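Local coordinates for protein putative sortase (Streptococcus pneumoniae, PDB 2W1K) that probably acts as a class C sortase, a cysteine transpeptidase that joins pilin subunits covalently during assembly of the pneumococcal pilus fibre, at residues A10-S15 / D61-Y66; I41-L46 / N182-V187; G105-I110 / D149-L154. One frame throughout, in Å; residues are numbered along the deposited sequence.

Contact 1 of 3, residues A10-S15 / D61-Y66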
ATOM      1  N   ALA A  10      16.435  -2.552   3.430  1.00 33.38           N
ATOM      2  CA  ALA A  10      17.407  -2.087   4.414  1.00 36.57           C
ATOM      3  C   ALA A  10      17.839  -0.665   4.009  1.00 38.04           C
ATOM      4  O   ALA A  10      18.022   0.197   4.885  1.00 38.82           O
ATOM      5  CB  ALA A  10      18.651  -3.050   4.599  1.00 34.77           C
ATOM      6  N   THR A  11      17.973  -0.389   2.715  1.00 39.41           N
ATOM      7  CA  THR A  11      18.377   0.980   2.381  1.00 41.68           C
ATOM      8  C   THR A  11      17.265   2.032   2.714  1.00 41.56           C
ATOM      9  O   THR A  11      17.535   3.075   3.386  1.00 39.82           O
ATOM     10  CB  THR A  11      19.013   1.150   0.925  1.00 43.37           C
ATOM     11  OG1 THR A  11      18.100   1.818   0.030  1.00 46.54           O
ATOM     12  CG2 THR A  11      19.526  -0.203   0.321  1.00 45.76           C
ATOM     13  N   PHE A  12      16.031   1.738   2.267  1.00 41.15           N
ATOM     14  CA  PHE A  12      14.838   2.464   2.734  1.00 39.71           C
ATOM     15  C   PHE A  12      14.963   2.791   4.203  1.00 40.43           C
ATOM     16  O   PHE A  12      15.041   3.980   4.573  1.00 41.94           O
ATOM     17  CB  PHE A  12      13.535   1.679   2.504  1.00 39.54           C
ATOM     18  CG  PHE A  12      12.328   2.385   3.059  1.00 38.07           C
ATOM     19  CD1 PHE A  12      11.939   3.629   2.556  1.00 37.04           C
ATOM     20  CD2 PHE A  12      11.598   1.837   4.138  1.00 38.89           C
ATOM     21  CE1 PHE A  12      10.815   4.290   3.092  1.00 37.33           C
ATOM     22  CE2 PHE A  12      10.481   2.501   4.663  1.00 34.31           C
ATOM     23  CZ  PHE A  12      10.106   3.730   4.132  1.00 33.37           C
ATOM     24  N   VAL A  13      15.035   1.754   5.046  1.00 39.41           N
ATOM     25  CA  VAL A  13      15.071   1.966   6.476  1.00 38.53           C
ATOM     26  C   VAL A  13      16.227   2.846   6.930  1.00 42.01           C
ATOM     27  O   VAL A  13      16.004   3.764   7.728  1.00 42.24           O
ATOM     28  CB  VAL A  13      15.046   0.677   7.339  1.00 36.65           C
ATOM     29  CG1 VAL A  13      15.221   1.038   8.865  1.00 32.13           C
ATOM     30  CG2 VAL A  13      13.755  -0.030   7.147  1.00 35.14           C
ATOM     31  N   LYS A  14      17.452   2.547   6.502  1.00 44.47           N
ATOM     32  CA  LYS A  14      18.588   3.104   7.216  1.00 47.94           C
ATOM     33  C   LYS A  14      18.679   4.558   6.871  1.00 48.85           C
ATOM     34  O   LYS A  14      19.159   5.349   7.674  1.00 49.59           O
ATOM     35  CB  LYS A  14      19.940   2.392   6.936  1.00 49.25           C
ATOM     36  CG  LYS A  14      20.946   3.127   5.987  1.00 51.63           C
ATOM     37  CD  LYS A  14      21.376   4.555   6.477  1.00 55.87           C
ATOM     38  CE  LYS A  14      22.840   4.685   7.086  1.00 56.52           C
ATOM     39  NZ  LYS A  14      23.048   5.998   7.871  1.00 53.73           N
ATOM     40  N   SER A  15      18.223   4.914   5.686  1.00 49.56           N
ATOM     41  CA  SER A  15      18.362   6.273   5.276  1.00 51.53           C
ATOM     42  C   SER A  15      17.367   7.198   6.019  1.00 51.90           C
ATOM     43  O   SER A  15      17.626   8.403   6.194  1.00 52.82           O
ATOM     44  CB  SER A  15      18.175   6.364   3.779  1.00 52.07           C
ATOM     45  OG  SER A  15      16.796   6.253   3.545  1.00 56.47           O
ATOM     46  N   ASP A  61       9.517   9.626  -7.518  1.00 29.82           N
ATOM     47  CA  ASP A  61       9.730   8.172  -7.517  1.00 30.17           C
ATOM     48  C   ASP A  61      10.417   7.574  -6.248  1.00 29.61           C
ATOM     49  O   ASP A  61      10.862   6.440  -6.327  1.00 27.98           O
ATOM     50  CB  ASP A  61      10.517   7.742  -8.715  1.00 29.70           C
ATOM     51  CG  ASP A  61       9.826   8.120 -10.024  1.00 35.45           C
ATOM     52  OD1 ASP A  61       8.544   8.151 -10.102  1.00 35.26           O
ATOM     53  OD2 ASP A  61      10.560   8.431 -10.979  1.00 37.95           O
ATOM     54  N   ALA A  62      10.454   8.277  -5.087  1.00 27.33           N
ATOM     55  CA  ALA A  62      11.071   7.676  -3.941  1.00 27.58           C
ATOM     56  C   ALA A  62      10.152   6.558  -3.402  1.00 27.63           C
ATOM     57  O   ALA A  62       8.926   6.614  -3.519  1.00 26.26           O
ATOM     58  CB  ALA A  62      11.332   8.742  -2.843  1.00 28.58           C
ATOM     59  N   VAL A  63      10.761   5.543  -2.823  1.00 28.23           N
ATOM     60  CA  VAL A  63      10.002   4.563  -2.116  1.00 27.40           C
ATOM     61  C   VAL A  63       9.334   5.218  -0.859  1.00 28.92           C
ATOM     62  O   VAL A  63      10.012   5.824   0.020  1.00 25.97           O
ATOM     63  CB  VAL A  63      10.914   3.443  -1.690  1.00 28.37           C
ATOM     64  CG1 VAL A  63      10.150   2.484  -0.838  1.00 21.80           C
ATOM     65  CG2 VAL A  63      11.515   2.769  -2.990  1.00 28.51           C
ATOM     66  N   TYR A  64       8.000   5.133  -0.802  1.00 26.83           N
ATOM     67  CA  TYR A  64       7.338   5.728   0.299  1.00 26.90           C
ATOM     68  C   TYR A  64       7.266   4.784   1.575  1.00 27.33           C
ATOM     69  O   TYR A  64       7.254   5.280   2.733  1.00 27.17           O
ATOM     70  CB  TYR A  64       5.923   6.076  -0.171  1.00 23.65           C
ATOM     71  CG  TYR A  64       5.036   6.647   0.971  1.00 26.67           C
ATOM     72  CD1 TYR A  64       5.308   7.887   1.539  1.00 26.54           C
ATOM     73  CD2 TYR A  64       3.915   5.927   1.448  1.00 25.97           C
ATOM     74  CE1 TYR A  64       4.514   8.404   2.573  1.00 23.25           C
ATOM     75  CE2 TYR A  64       3.130   6.435   2.503  1.00 23.16           C
ATOM     76  CZ  TYR A  64       3.422   7.679   3.008  1.00 26.58           C
ATOM     77  OH  TYR A  64       2.622   8.210   3.972  1.00 20.97           O
ATOM     78  N   GLY A  65       7.115   3.469   1.347  1.00 25.90           N
ATOM     79  CA  GLY A  65       6.986   2.464   2.429  1.00 28.41           C
ATOM     80  C   GLY A  65       7.370   1.094   1.912  1.00 29.50           C
ATOM     81  O   GLY A  65       7.635   0.933   0.708  1.00 29.73           O
ATOM     82  N   TYR A  66       7.456   0.113   2.820  1.00 29.37           N
ATOM     83  CA  TYR A  66       7.578  -1.281   2.409  1.00 29.68           C
ATOM     84  C   TYR A  66       6.428  -2.101   2.905  1.00 30.20           C
ATOM     85  O   TYR A  66       5.985  -1.933   4.058  1.00 30.75           O
ATOM     86  CB  TYR A  66       8.893  -1.947   2.889  1.00 29.33           C
ATOM     87  CG  TYR A  66       9.915  -1.853   1.833  1.00 31.80           C
ATOM     88  CD1 TYR A  66      10.593  -0.664   1.687  1.00 40.01           C
ATOM     89  CD2 TYR A  66      10.254  -2.923   1.017  1.00 37.08           C
ATOM     90  CE1 TYR A  66      11.547  -0.495   0.763  1.00 39.74           C
ATOM     91  CE2 TYR A  66      11.255  -2.753   0.001  1.00 37.07           C
ATOM     92  CZ  TYR A  66      11.849  -1.526  -0.064  1.00 38.07           C
ATOM     93  OH  TYR A  66      12.812  -1.164  -0.934  1.00 48.54           O
TER

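Contact 2 of 3, residues I41-L46 / N182-V187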
ATOM      1  N   ILE A  41     -11.377   8.798  -8.049  1.00 52.81           N
ATOM      2  CA  ILE A  41     -10.250   7.933  -7.924  1.00 46.71           C
ATOM      3  C   ILE A  41     -10.082   7.396  -9.354  1.00 45.04           C
ATOM      4  O   ILE A  41     -11.051   7.150  -9.968  1.00 45.67           O
ATOM      5  CB  ILE A  41     -10.605   6.849  -6.902  1.00 44.92           C
ATOM      6  CG1 ILE A  41     -10.586   7.503  -5.521  1.00 38.56           C
ATOM      7  CG2 ILE A  41      -9.687   5.632  -7.081  1.00 42.21           C
ATOM      8  CD1 ILE A  41     -11.437   6.894  -4.527  1.00 35.84           C
ATOM      9  N   VAL A  42      -8.889   7.236  -9.892  1.00 42.09           N
ATOM     10  CA  VAL A  42      -8.768   6.710 -11.266  1.00 40.34           C
ATOM     11  C   VAL A  42      -8.492   5.207 -11.168  1.00 39.67           C
ATOM     12  O   VAL A  42      -7.807   4.774 -10.235  1.00 38.46           O
ATOM     13  CB  VAL A  42      -7.660   7.492 -12.063  1.00 40.00           C
ATOM     14  CG1 VAL A  42      -7.168   6.757 -13.249  1.00 37.77           C
ATOM     15  CG2 VAL A  42      -8.186   8.876 -12.445  1.00 41.47           C
ATOM     16  N   ASP A  43      -9.013   4.397 -12.104  1.00 38.01           N
ATOM     17  CA  ASP A  43      -8.560   3.018 -12.156  1.00 36.30           C
ATOM     18  C   ASP A  43      -7.066   2.887 -12.365  1.00 35.23           C
ATOM     19  O   ASP A  43      -6.559   3.397 -13.327  1.00 35.63           O
ATOM     20  CB  ASP A  43      -9.236   2.188 -13.225  1.00 35.84           C
ATOM     21  CG  ASP A  43      -8.870   0.707 -13.078  1.00 36.83           C
ATOM     22  OD1 ASP A  43      -9.157   0.152 -11.987  1.00 36.62           O
ATOM     23  OD2 ASP A  43      -8.307   0.113 -14.003  1.00 35.66           O
ATOM     24  N   PRO A  44      -6.362   2.202 -11.438  1.00 35.80           N
ATOM     25  CA  PRO A  44      -4.910   2.014 -11.507  1.00 35.25           C
ATOM     26  C   PRO A  44      -4.443   1.132 -12.669  1.00 36.20           C
ATOM     27  O   PRO A  44      -3.296   1.193 -13.057  1.00 35.77           O
ATOM     28  CB  PRO A  44      -4.577   1.357 -10.174  1.00 35.33           C
ATOM     29  CG  PRO A  44      -5.843   0.710  -9.775  1.00 36.90           C
ATOM     30  CD  PRO A  44      -6.926   1.608 -10.205  1.00 34.47           C
ATOM     31  N   PHE A  45      -5.327   0.375 -13.268  1.00 37.57           N
ATOM     32  CA  PHE A  45      -4.932  -0.541 -14.336  1.00 40.49           C
ATOM     33  C   PHE A  45      -5.529  -0.053 -15.629  1.00 44.50           C
ATOM     34  O   PHE A  45      -5.673  -0.821 -16.599  1.00 46.01           O
ATOM     35  CB  PHE A  45      -5.302  -2.025 -14.009  1.00 38.27           C
ATOM     36  CG  PHE A  45      -4.709  -2.483 -12.702  1.00 35.57           C
ATOM     37  CD1 PHE A  45      -3.354  -2.777 -12.635  1.00 33.95           C
ATOM     38  CD2 PHE A  45      -5.443  -2.464 -11.518  1.00 32.58           C
ATOM     39  CE1 PHE A  45      -2.749  -3.166 -11.403  1.00 30.68           C
ATOM     40  CE2 PHE A  45      -4.859  -2.839 -10.271  1.00 32.86           C
ATOM     41  CZ  PHE A  45      -3.509  -3.174 -10.232  1.00 34.07           C
ATOM     42  N   LEU A  46      -5.900   1.222 -15.659  1.00 49.97           N
ATOM     43  CA  LEU A  46      -5.849   1.781 -16.945  1.00 54.85           C
ATOM     44  C   LEU A  46      -4.691   1.472 -17.817  1.00 57.20           C
ATOM     45  O   LEU A  46      -4.905   0.807 -18.866  1.00 57.35           O
ATOM     46  CB  LEU A  46      -7.018   2.550 -17.483  1.00 56.11           C
ATOM     47  CG  LEU A  46      -7.586   1.339 -18.344  1.00 58.49           C
ATOM     48  CD1 LEU A  46      -7.886   0.059 -17.531  1.00 61.81           C
ATOM     49  CD2 LEU A  46      -8.747   1.637 -19.357  1.00 58.55           C
ATOM     50  N   ASN A 182     -10.783  -8.250 -16.605  1.00 31.86           N
ATOM     51  CA  ASN A 182     -11.723  -7.263 -16.853  1.00 34.17           C
ATOM     52  C   ASN A 182     -12.421  -6.831 -15.558  1.00 34.99           C
ATOM     53  O   ASN A 182     -13.325  -5.976 -15.553  1.00 35.30           O
ATOM     54  CB  ASN A 182     -12.700  -7.766 -17.909  1.00 35.70           C
ATOM     55  CG  ASN A 182     -13.553  -8.902 -17.445  1.00 39.42           C
ATOM     56  OD1 ASN A 182     -13.093  -9.907 -16.837  1.00 44.99           O
ATOM     57  ND2 ASN A 182     -14.839  -8.801 -17.803  1.00 45.47           N
ATOM     58  N   LYS A 183     -11.974  -7.410 -14.454  1.00 35.72           N
ATOM     59  CA  LYS A 183     -12.492  -7.020 -13.123  1.00 35.23           C
ATOM     60  C   LYS A 183     -11.373  -6.611 -12.162  1.00 34.51           C
ATOM     61  O   LYS A 183     -10.192  -6.572 -12.528  1.00 34.34           O
ATOM     62  CB  LYS A 183     -13.404  -8.142 -12.566  1.00 34.80           C
ATOM     63  CG  LYS A 183     -14.605  -8.303 -13.510  1.00 38.70           C
ATOM     64  CD  LYS A 183     -15.614  -9.270 -13.011  1.00 42.77           C
ATOM     65  CE  LYS A 183     -16.851  -9.246 -13.890  1.00 49.41           C
ATOM     66  NZ  LYS A 183     -17.716 -10.430 -13.526  1.00 51.19           N
ATOM     67  N   ARG A 184     -11.739  -6.209 -10.947  1.00 34.26           N
ATOM     68  CA  ARG A 184     -10.676  -5.848  -9.995  1.00 33.24           C
ATOM     69  C   ARG A 184     -10.991  -6.633  -8.757  1.00 33.05           C
ATOM     70  O   ARG A 184     -12.118  -6.567  -8.256  1.00 32.36           O
ATOM     71  CB  ARG A 184     -10.653  -4.371  -9.698  1.00 32.78           C
ATOM     72  CG  ARG A 184     -10.642  -3.507 -10.913  1.00 32.78           C
ATOM     73  CD  ARG A 184      -9.237  -3.586 -11.523  1.00 32.93           C
ATOM     74  NE  ARG A 184      -9.155  -2.768 -12.713  1.00 31.78           N
ATOM     75  CZ  ARG A 184      -9.191  -3.247 -13.980  1.00 36.86           C
ATOM     76  NH1 ARG A 184      -9.331  -4.567 -14.265  1.00 32.52           N
ATOM     77  NH2 ARG A 184      -9.075  -2.399 -14.965  1.00 32.74           N
ATOM     78  N   LEU A 185     -10.010  -7.393  -8.299  1.00 32.97           N
ATOM     79  CA  LEU A 185     -10.056  -7.999  -6.966  1.00 34.63           C
ATOM     80  C   LEU A 185      -9.622  -7.030  -5.806  1.00 34.27           C
ATOM     81  O   LEU A 185      -8.515  -6.460  -5.778  1.00 35.48           O
ATOM     82  CB  LEU A 185      -9.256  -9.309  -6.942  1.00 34.92           C
ATOM     83  CG  LEU A 185      -9.090 -10.020  -5.572  1.00 37.25           C
ATOM     84  CD1 LEU A 185     -10.430 -10.353  -4.938  1.00 32.81           C
ATOM     85  CD2 LEU A 185      -8.261 -11.275  -5.709  1.00 35.95           C
ATOM     86  N   LEU A 186     -10.485  -6.878  -4.833  1.00 33.70           N
ATOM     87  CA  LEU A 186     -10.122  -6.091  -3.643  1.00 33.16           C
ATOM     88  C   LEU A 186      -9.991  -6.993  -2.444  1.00 31.64           C
ATOM     89  O   LEU A 186     -10.919  -7.663  -2.109  1.00 32.35           O
ATOM     90  CB  LEU A 186     -11.228  -5.098  -3.308  1.00 31.17           C
ATOM     91  CG  LEU A 186     -11.352  -3.722  -3.966  1.00 35.22           C
ATOM     92  CD1 LEU A 186     -10.901  -3.602  -5.410  1.00 34.64           C
ATOM     93  CD2 LEU A 186     -12.714  -3.013  -3.711  1.00 25.80           C
ATOM     94  N   VAL A 187      -8.881  -6.898  -1.724  1.00 31.18           N
ATOM     95  CA  VAL A 187      -8.703  -7.584  -0.483  1.00 28.97           C
ATOM     96  C   VAL A 187      -8.510  -6.503   0.630  1.00 30.47           C
ATOM     97  O   VAL A 187      -7.568  -5.708   0.588  1.00 29.57           O
ATOM     98  CB  VAL A 187      -7.429  -8.529  -0.580  1.00 29.02           C
ATOM     99  CG1 VAL A 187      -7.340  -9.359   0.662  1.00 24.09           C
ATOM    100  CG2 VAL A 187      -7.481  -9.485  -1.858  1.00 29.60           C
TER

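Contact 3 of 3, residues G105-I110 / D149-L154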
ATOM      1  N   GLY A 105     -11.860   6.025   9.518  1.00 29.87           N
ATOM      2  CA  GLY A 105     -12.474   6.328   8.286  1.00 28.37           C
ATOM      3  C   GLY A 105     -11.387   6.402   7.234  1.00 29.27           C
ATOM      4  O   GLY A 105     -11.615   7.003   6.212  1.00 30.52           O
ATOM      5  N   ILE A 106     -10.236   5.762   7.448  1.00 27.92           N
ATOM      6  CA  ILE A 106      -9.159   5.777   6.437  1.00 28.10           C
ATOM      7  C   ILE A 106      -9.226   4.483   5.647  1.00 27.72           C
ATOM      8  O   ILE A 106      -9.228   3.387   6.241  1.00 27.29           O
ATOM      9  CB  ILE A 106      -7.766   5.806   7.125  1.00 27.28           C
ATOM     10  CG1 ILE A 106      -7.581   7.089   7.942  1.00 29.84           C
ATOM     11  CG2 ILE A 106      -6.656   5.665   6.056  1.00 23.92           C
ATOM     12  CD1 ILE A 106      -7.401   8.363   7.073  1.00 24.81           C
ATOM     13  N   ARG A 107      -9.306   4.568   4.339  1.00 28.22           N
ATOM     14  CA  ARG A 107      -9.190   3.337   3.533  1.00 29.41           C
ATOM     15  C   ARG A 107      -8.119   3.591   2.468  1.00 28.98           C
ATOM     16  O   ARG A 107      -8.383   4.244   1.457  1.00 30.68           O
ATOM     17  CB  ARG A 107     -10.526   2.877   2.952  1.00 27.85           C
ATOM     18  CG  ARG A 107     -10.435   1.685   1.859  1.00 30.19           C
ATOM     19  CD  ARG A 107     -11.884   1.303   1.406  1.00 28.51           C
ATOM     20  NE  ARG A 107     -11.948  -0.059   0.865  1.00 35.28           N
ATOM     21  CZ  ARG A 107     -13.026  -0.578   0.272  1.00 31.64           C
ATOM     22  NH1 ARG A 107     -14.133   0.173   0.156  1.00 30.73           N
ATOM     23  NH2 ARG A 107     -12.983  -1.848  -0.197  1.00 29.02           N
ATOM     24  N   SER A 108      -6.895   3.134   2.729  1.00 28.62           N
ATOM     25  CA  SER A 108      -5.757   3.508   1.882  1.00 29.42           C
ATOM     26  C   SER A 108      -5.654   2.358   0.853  1.00 30.21           C
ATOM     27  O   SER A 108      -5.764   1.173   1.255  1.00 31.76           O
ATOM     28  CB  SER A 108      -4.455   3.556   2.708  1.00 27.77           C
ATOM     29  OG  SER A 108      -3.321   3.762   1.837  1.00 27.81           O
ATOM     30  N   VAL A 109      -5.495   2.675  -0.447  1.00 29.93           N
ATOM     31  CA  VAL A 109      -5.592   1.601  -1.530  1.00 27.96           C
ATOM     32  C   VAL A 109      -4.234   1.513  -2.196  1.00 26.98           C
ATOM     33  O   VAL A 109      -3.701   2.538  -2.614  1.00 25.91           O
ATOM     34  CB  VAL A 109      -6.713   1.856  -2.593  1.00 26.94           C
ATOM     35  CG1 VAL A 109      -6.797   0.654  -3.527  1.00 25.83           C
ATOM     36  CG2 VAL A 109      -8.134   1.922  -1.890  1.00 30.10           C
ATOM     37  N   ILE A 110      -3.665   0.319  -2.228  1.00 28.67           N
ATOM     38  CA  ILE A 110      -2.320   0.057  -2.821  1.00 29.94           C
ATOM     39  C   ILE A 110      -2.616  -0.924  -4.014  1.00 31.04           C
ATOM     40  O   ILE A 110      -3.276  -1.983  -3.831  1.00 27.88           O
ATOM     41  CB  ILE A 110      -1.367  -0.670  -1.844  1.00 29.87           C
ATOM     42  CG1 ILE A 110      -1.035   0.081  -0.469  1.00 34.74           C
ATOM     43  CG2 ILE A 110      -0.009  -1.080  -2.499  1.00 26.77           C
ATOM     44  CD1 ILE A 110      -0.743   1.440  -0.580  1.00 34.06           C
ATOM     45  N   ASP A 149     -11.768  -9.268   4.524  1.00 31.44           N
ATOM     46  CA  ASP A 149     -12.744  -9.765   3.540  1.00 33.56           C
ATOM     47  C   ASP A 149     -12.263  -9.344   2.134  1.00 34.19           C
ATOM     48  O   ASP A 149     -11.190  -8.703   2.013  1.00 34.34           O
ATOM     49  CB  ASP A 149     -14.200  -9.275   3.853  1.00 33.17           C
ATOM     50  CG  ASP A 149     -14.360  -7.758   3.685  1.00 40.27           C
ATOM     51  OD1 ASP A 149     -13.527  -7.099   3.032  1.00 43.21           O
ATOM     52  OD2 ASP A 149     -15.310  -7.177   4.248  1.00 49.63           O
ATOM     53  N   THR A 150     -13.017  -9.718   1.092  1.00 34.28           N
ATOM     54  CA  THR A 150     -12.679  -9.384  -0.281  1.00 35.10           C
ATOM     55  C   THR A 150     -13.894  -8.935  -1.078  1.00 35.51           C
ATOM     56  O   THR A 150     -15.032  -9.134  -0.714  1.00 34.66           O
ATOM     57  CB  THR A 150     -11.954 -10.549  -0.977  1.00 34.99           C
ATOM     58  OG1 THR A 150     -12.898 -11.583  -1.253  1.00 38.31           O
ATOM     59  CG2 THR A 150     -10.934 -11.167  -0.034  1.00 35.12           C
ATOM     60  N   GLU A 151     -13.640  -8.259  -2.179  1.00 37.85           N
ATOM     61  CA  GLU A 151     -14.686  -7.937  -3.138  1.00 37.35           C
ATOM     62  C   GLU A 151     -14.191  -8.054  -4.539  1.00 38.76           C
ATOM     63  O   GLU A 151     -12.983  -7.933  -4.802  1.00 39.23           O
ATOM     64  CB  GLU A 151     -15.125  -6.494  -2.959  1.00 37.60           C
ATOM     65  CG  GLU A 151     -15.227  -6.141  -1.556  1.00 38.63           C
ATOM     66  CD  GLU A 151     -15.396  -4.631  -1.339  1.00 42.91           C
ATOM     67  OE1 GLU A 151     -16.269  -4.038  -2.015  1.00 39.91           O
ATOM     68  OE2 GLU A 151     -14.678  -4.051  -0.477  1.00 38.51           O
ATOM     69  N   ILE A 152     -15.124  -8.274  -5.462  1.00 39.90           N
ATOM     70  CA  ILE A 152     -14.825  -8.164  -6.885  1.00 40.00           C
ATOM     71  C   ILE A 152     -15.559  -6.933  -7.382  1.00 39.69           C
ATOM     72  O   ILE A 152     -16.722  -6.734  -7.070  1.00 38.93           O
ATOM     73  CB  ILE A 152     -15.210  -9.408  -7.709  1.00 39.46           C
ATOM     74  CG1 ILE A 152     -14.380 -10.588  -7.260  1.00 39.72           C
ATOM     75  CG2 ILE A 152     -15.020  -9.144  -9.218  1.00 38.12           C
ATOM     76  CD1 ILE A 152     -12.978 -10.464  -7.637  1.00 41.07           C
ATOM     77  N   ILE A 153     -14.858  -6.037  -8.088  1.00 39.83           N
ATOM     78  CA  ILE A 153     -15.615  -4.873  -8.602  1.00 39.06           C
ATOM     79  C   ILE A 153     -15.347  -4.663 -10.066  1.00 38.55           C
ATOM     80  O   ILE A 153     -14.395  -5.256 -10.574  1.00 40.40           O
ATOM     81  CB  ILE A 153     -15.310  -3.592  -7.776  1.00 39.68           C
ATOM     82  CG1 ILE A 153     -13.868  -3.054  -8.114  1.00 35.81           C
ATOM     83  CG2 ILE A 153     -15.644  -3.878  -6.276  1.00 37.44           C
ATOM     84  CD1 ILE A 153     -13.608  -1.671  -7.564  1.00 35.01           C
ATOM     85  N   LEU A 154     -16.125  -3.798 -10.726  1.00 37.31           N
ATOM     86  CA  LEU A 154     -15.832  -3.367 -12.112  1.00 38.02           C
ATOM     87  C   LEU A 154     -14.872  -2.175 -12.058  1.00 37.60           C
ATOM     88  O   LEU A 154     -14.990  -1.358 -11.127  1.00 36.53           O
ATOM     89  CB  LEU A 154     -17.150  -2.899 -12.813  1.00 38.83           C
ATOM     90  CG  LEU A 154     -18.258  -3.953 -13.038  1.00 41.06           C
ATOM     91  CD1 LEU A 154     -19.306  -3.459 -14.109  1.00 37.85           C
ATOM     92  CD2 LEU A 154     -17.596  -5.250 -13.455  1.00 38.73           C
TER

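Contact 1 of 3, residues A10-S15 / D61-Y66
Phe12 packs the N-terminal helix 5-15 against the sortase beta-barrel in a buried, apolar helix-on-strand contact, meeting Val63 and Tyr66 where the chain enters strand 65-69. The approach to that strand is broken by a classic beta bulge, in which Tyr64 and Gly65 both lie opposite Val78 of the neighbouring strand 74-80. Phe12 is the one helix residue that carries the contact. CG lies anti to the backbone N (chi1 176°), which sends the ring off the helix toward the bulge. The far end of the ring rests against the backbone there: CZ lies 3.5 Å from Tyr64 O and 3.8 Å from Gly65 CA, while CE1 lies 3.5 Å from Val63 O. Along one flank, Phe12 CD1 touches Val63 CG1 at 4.0 Å, the two side chains crossing obliquely. Tyr66 covers the base of Phe12, the side chains sliding past each other in opposite directions; their ring centroids are 5.5 Å apart and the planes are inclined by 46°. His9, one turn earlier on the helix, adds an edge-to-face contact with Tyr66. The side chain of Tyr64 points away from the helix, and its hydroxyl is hydrogen-bonded to Ser28 OG of helix 18-34. The tightest approach comes at the root of the phenylalanine, where Phe12 CB sits 3.4 Å from Tyr66 CE1.

Contact 2 of 3, residues I41-L46 / N182-V187
Arg184, on strand 183-196, forms a two-pronged, side-on salt bridge with Asp43 of an Asp-Pro-Phe loop, consistent with the lid of class C sortases; it is probably the active-site arginine, as in related sortases. At the start of the strand, Asn182 and Lys183 form a classic beta bulge opposite Asp176. Lys183 contributes its carbonyl: Arg184 NH1 donates to Lys183 O at 2.8 Å, from above the carbonyl plane, and also to Phe181 O, so the strand's own backbone steadies the guanidinium. The chain of Arg184 bends at chi2 (-74°) and presents NE and NH2 to the carboxylate, one nitrogen to each oxygen. The NE bond to Asp43 OD1, 3.0 Å, is nearly straight (167°) and uses the syn side; NH2 reaches Asp43 OD2 at 2.8 Å from above the carboxylate plane. Phe45 CB lies over one face of the guanidinium, offset toward its rim, while the aromatic ring stands almost perpendicular to that group, with NE at the ring's edge. Phe45 and Arg184 also touch Cys175, probably the catalytic cysteine as in related sortases. Beyond Arg184, the strand continues through Leu185 to Val187 with backbone pairing to strands 141-153 and 168-176. Leu46 CD1 lies 3.7 Å from Arg184 NH2. The loop makes a type I turn from Asp43 to Leu46, within which Asp43 OD2 also accepts a weak bond from Phe45 N at 3.1 Å.

Contact 3 of 3, residues G105-I110 / D149-L154
Inside the curved sheet of the sortase fold, Arg107 of strand 106-111 and Glu151 of strand 141-153 form a salt bridge that spans the two strands lying between them in the sheet order, 168-176 and 183-196. The backbones are far apart, their nearest CA atoms, those of Arg107 and Asp149, being separated by 13.6 Å, so the side chains alone close the gap. They approach from opposite directions. Arg107 leaves its strand with CG anti to the backbone N (chi1 170°) and stays extended as far as NE, which holds the guanidinium well away from its own strand; Glu151 comes to meet it with a chain that is also extended beyond CG. A single pair of atoms touches: Arg107 NH2 donates to Glu151 OE2 at 2.8 Å. This bond is bent, with an N-H...O angle of 132°, and arrives on the syn side of the carboxylate, tilted out of its plane. The guanidinium and carboxylate planes differ by 25°. Neighbouring residues hold the arginine on its other nitrogens, NE being bonded to Thr171 OG1 and NH1 to Glu162 O. Asn188 bridges the pair itself, receiving a bond from Arg107 NH2 through OD1 and giving one from ND2 to Glu151 OE2; Asp149 OD1 is also bonded to that ND2. The glutamate oxygen is thus gripped by two donors. These donors, one of them cationic, probably favour the ionised form of Glu151, whose charge would offset that of the buried arginine; Asp149, with OD1 6.2 Å from Arg107 NH2, may add to that compensation at longer range.

From the N terminus, helix 5-15 provides the first half of contact 1, and the chain runs through helix 18-34 and the loop holding 41-46 before 61-66 returns to close it. Because 41-46 lies inside that first loop and finds its partner only at 182-187, contacts 1 and 2 cross; contact 2 ties the loop after helix 18-34 to strand 183-196. Contact 3, tying strand 106-111 to strand 141-153, opens after contact 1 has closed and is nested within contact 2. Contacts 2 and 3 meet on neighbouring strands, where Leu186 N lies 2.7 Å from Glu151 O. Contact 1 stands on the opposite side of the chain's centre, joining the N-terminal helix to the same sheet.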